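Local structure of probable aromatic acid decarboxylase (Aquifex aeolicus, 2EJB) at residues A[5-10]-A[32-37]. The protein probably acts as a flavin prenyltransferase, joining a dimethylallyl group from dimethylallyl monophosphate to reduced FMN to make the prenylated cofactor used by UbiD decarboxylases. Residues are numbered along the deposited sequence; the frame is centred on the assembly and turned at random.
Sequences ALCITG and DLVISR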
loop_
_atom_site.group_PDB
_atom_site.type_symbol
_atom_site.label_atom_id
_atom_site.label_comp_id
_atom_site.label_asym_id
_atom_site.label_seq_id
_atom_site.Cartn_x
_atom_site.Cartn_y
_atom_site.Cartn_z
ATOM N N ALA A 5 6.171 1.265 22.178
ATOM C CA ALA A 5 6.178 -0.176 21.994
ATOM C C ALA A 5 6.302 -0.439 20.498
ATOM O O ALA A 5 5.569 0.142 19.702
ATOM C CB ALA A 5 4.890 -0.781 22.535
ATOM N N LEU A 6 7.241 -1.301 20.124
ATOM C CA LEU A 6 7.465 -1.629 18.723
ATOM C C LEU A 6 7.534 -3.133 18.525
ATOM O O LEU A 6 8.351 -3.823 19.146
ATOM C CB LEU A 6 8.766 -0.985 18.220
ATOM C CG LEU A 6 9.237 -1.317 16.793
ATOM C CD1 LEU A 6 8.158 -0.961 15.765
ATOM C CD2 LEU A 6 10.507 -0.542 16.498
ATOM N N CYS A 7 6.660 -3.632 17.661
ATOM C CA CYS A 7 6.603 -5.051 17.346
ATOM C C CYS A 7 6.944 -5.220 15.874
ATOM O O CYS A 7 6.400 -4.515 15.020
ATOM C CB CYS A 7 5.201 -5.603 17.605
ATOM S SG CYS A 7 4.588 -5.363 19.294
ATOM N N ILE A 8 7.842 -6.155 15.581
ATOM C CA ILE A 8 8.244 -6.415 14.204
ATOM C C ILE A 8 7.849 -7.842 13.850
ATOM O O ILE A 8 8.359 -8.802 14.428
ATOM C CB ILE A 8 9.764 -6.215 14.041
ATOM C CG1 ILE A 8 10.144 -4.834 14.585
ATOM C CG2 ILE A 8 10.162 -6.331 12.571
ATOM C CD1 ILE A 8 11.615 -4.486 14.443
ATOM N N THR A 9 6.921 -7.974 12.906
ATOM C CA THR A 9 6.437 -9.283 12.493
ATOM C C THR A 9 7.107 -9.789 11.225
ATOM O O THR A 9 7.835 -9.055 10.555
ATOM C CB THR A 9 4.916 -9.269 12.265
ATOM O OG1 THR A 9 4.597 -8.385 11.180
ATOM C CG2 THR A 9 4.205 -8.800 13.522
ATOM N N GLY A 10 6.846 -11.055 10.907
ATOM C CA GLY A 10 7.426 -11.672 9.730
ATOM C C GLY A 10 6.673 -11.361 8.452
ATOM O O GLY A 10 5.740 -12.073 8.069
ATOM N N ASP A 32 10.450 -0.508 23.812
ATOM C CA ASP A 32 10.210 -1.880 24.222
ATOM C C ASP A 32 9.987 -2.590 22.891
ATOM O O ASP A 32 9.029 -2.303 22.168
ATOM C CB ASP A 32 8.975 -1.963 25.122
ATOM C CG ASP A 32 9.296 -1.640 26.574
ATOM O OD1 ASP A 32 10.085 -2.389 27.183
ATOM O OD2 ASP A 32 8.766 -0.644 27.105
ATOM N N LEU A 33 10.887 -3.506 22.570
ATOM C CA LEU A 33 10.842 -4.211 21.302
ATOM C C LEU A 33 10.454 -5.678 21.347
ATOM O O LEU A 33 10.910 -6.434 22.203
ATOM C CB LEU A 33 12.207 -4.086 20.627
ATOM C CG LEU A 33 12.417 -4.856 19.327
ATOM C CD1 LEU A 33 11.499 -4.304 18.241
ATOM C CD2 LEU A 33 13.876 -4.729 18.915
ATOM N N VAL A 34 9.605 -6.073 20.408
ATOM C CA VAL A 34 9.187 -7.461 20.302
ATOM C C VAL A 34 9.503 -7.872 18.873
ATOM O O VAL A 34 9.034 -7.239 17.925
ATOM C CB VAL A 34 7.669 -7.653 20.526
ATOM C CG1 VAL A 34 7.355 -9.138 20.574
ATOM C CG2 VAL A 34 7.222 -6.976 21.808
ATOM N N ILE A 35 10.305 -8.920 18.721
ATOM C CA ILE A 35 10.676 -9.403 17.396
ATOM C C ILE A 35 10.236 -10.844 17.208
ATOM O O ILE A 35 10.625 -11.723 17.979
ATOM C CB ILE A 35 12.195 -9.338 17.181
ATOM C CG1 ILE A 35 12.712 -7.951 17.560
ATOM C CG2 ILE A 35 12.522 -9.634 15.723
ATOM C CD1 ILE A 35 14.217 -7.820 17.498
ATOM N N SER A 36 9.419 -11.082 16.187
ATOM C CA SER A 36 8.936 -12.427 15.899
ATOM C C SER A 36 10.071 -13.242 15.277
ATOM O O SER A 36 11.037 -12.675 14.764
ATOM C CB SER A 36 7.754 -12.376 14.924
ATOM O OG SER A 36 8.189 -12.083 13.606
ATOM N N ARG A 37 9.962 -14.567 15.336
ATOM C CA ARG A 37 10.980 -15.442 14.758
ATOM C C ARG A 37 10.894 -15.224 13.255
ATOM O O ARG A 37 11.911 -15.107 12.565
ATOM C CB ARG A 37 10.674 -16.909 15.083
ATOM C CG ARG A 37 9.491 -17.447 14.304
ATOM C CD ARG A 37 8.865 -18.689 14.905
ATOM N NE ARG A 37 7.539 -18.885 14.323
ATOM C CZ ARG A 37 6.478 -19.341 14.980
ATOM N NH1 ARG A 37 6.568 -19.665 16.264
ATOM N NH2 ARG A 37 5.314 -19.453 14.356
#
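The carbonyl oxygen of I8 is gripped twice by S36: the backbone N of S36 donates a nearly straight bond to I8 O (3.1 Å, 175° at the hydrogen), and S36 OG adds a weak one at 3.4 Å. With chi1 at 74°, OG sits between its own backbone N and carbonyl carbon, tucked back over the chain; from there it also caps A39 N at the start of helix 37-45. Upstream, V34 reaches the residues before and after its register partner C7, with V34 N donating to L6 O and V34 O accepting from I8 N (2.8 Å), while L6 N donates to D32 O. Strands 3-8 and 30-35 thus run parallel as neighbours, the two strands of a beta-alpha-beta unit connected through helix 14-26 in the Rossmann-like flavoprotein fold. On one face L6 and L33 run alongside each other with their ends in the same direction, L6 CG against L33 CD1 (4.0 Å). The CD1 methyl of L33 reaches over to I8 CD1 (3.8 Å), the two side chains crossing at a slant, and also rests 3.3 Å from L6 O. The other face carries C7, whose SG, anti to the carbonyl carbon (chi1 -57°), meets V34 CG2 at 4.0 Å, with I107 of helix 106-117 packed against both side chains. Both strands end at the predicted FMN site, to which G10 and S36 belong; T9 OG1, bonded to P89 O and S91 N, ties the loop after strand 3-8 to the C-terminal end of strand 82-90 and the residue just past it.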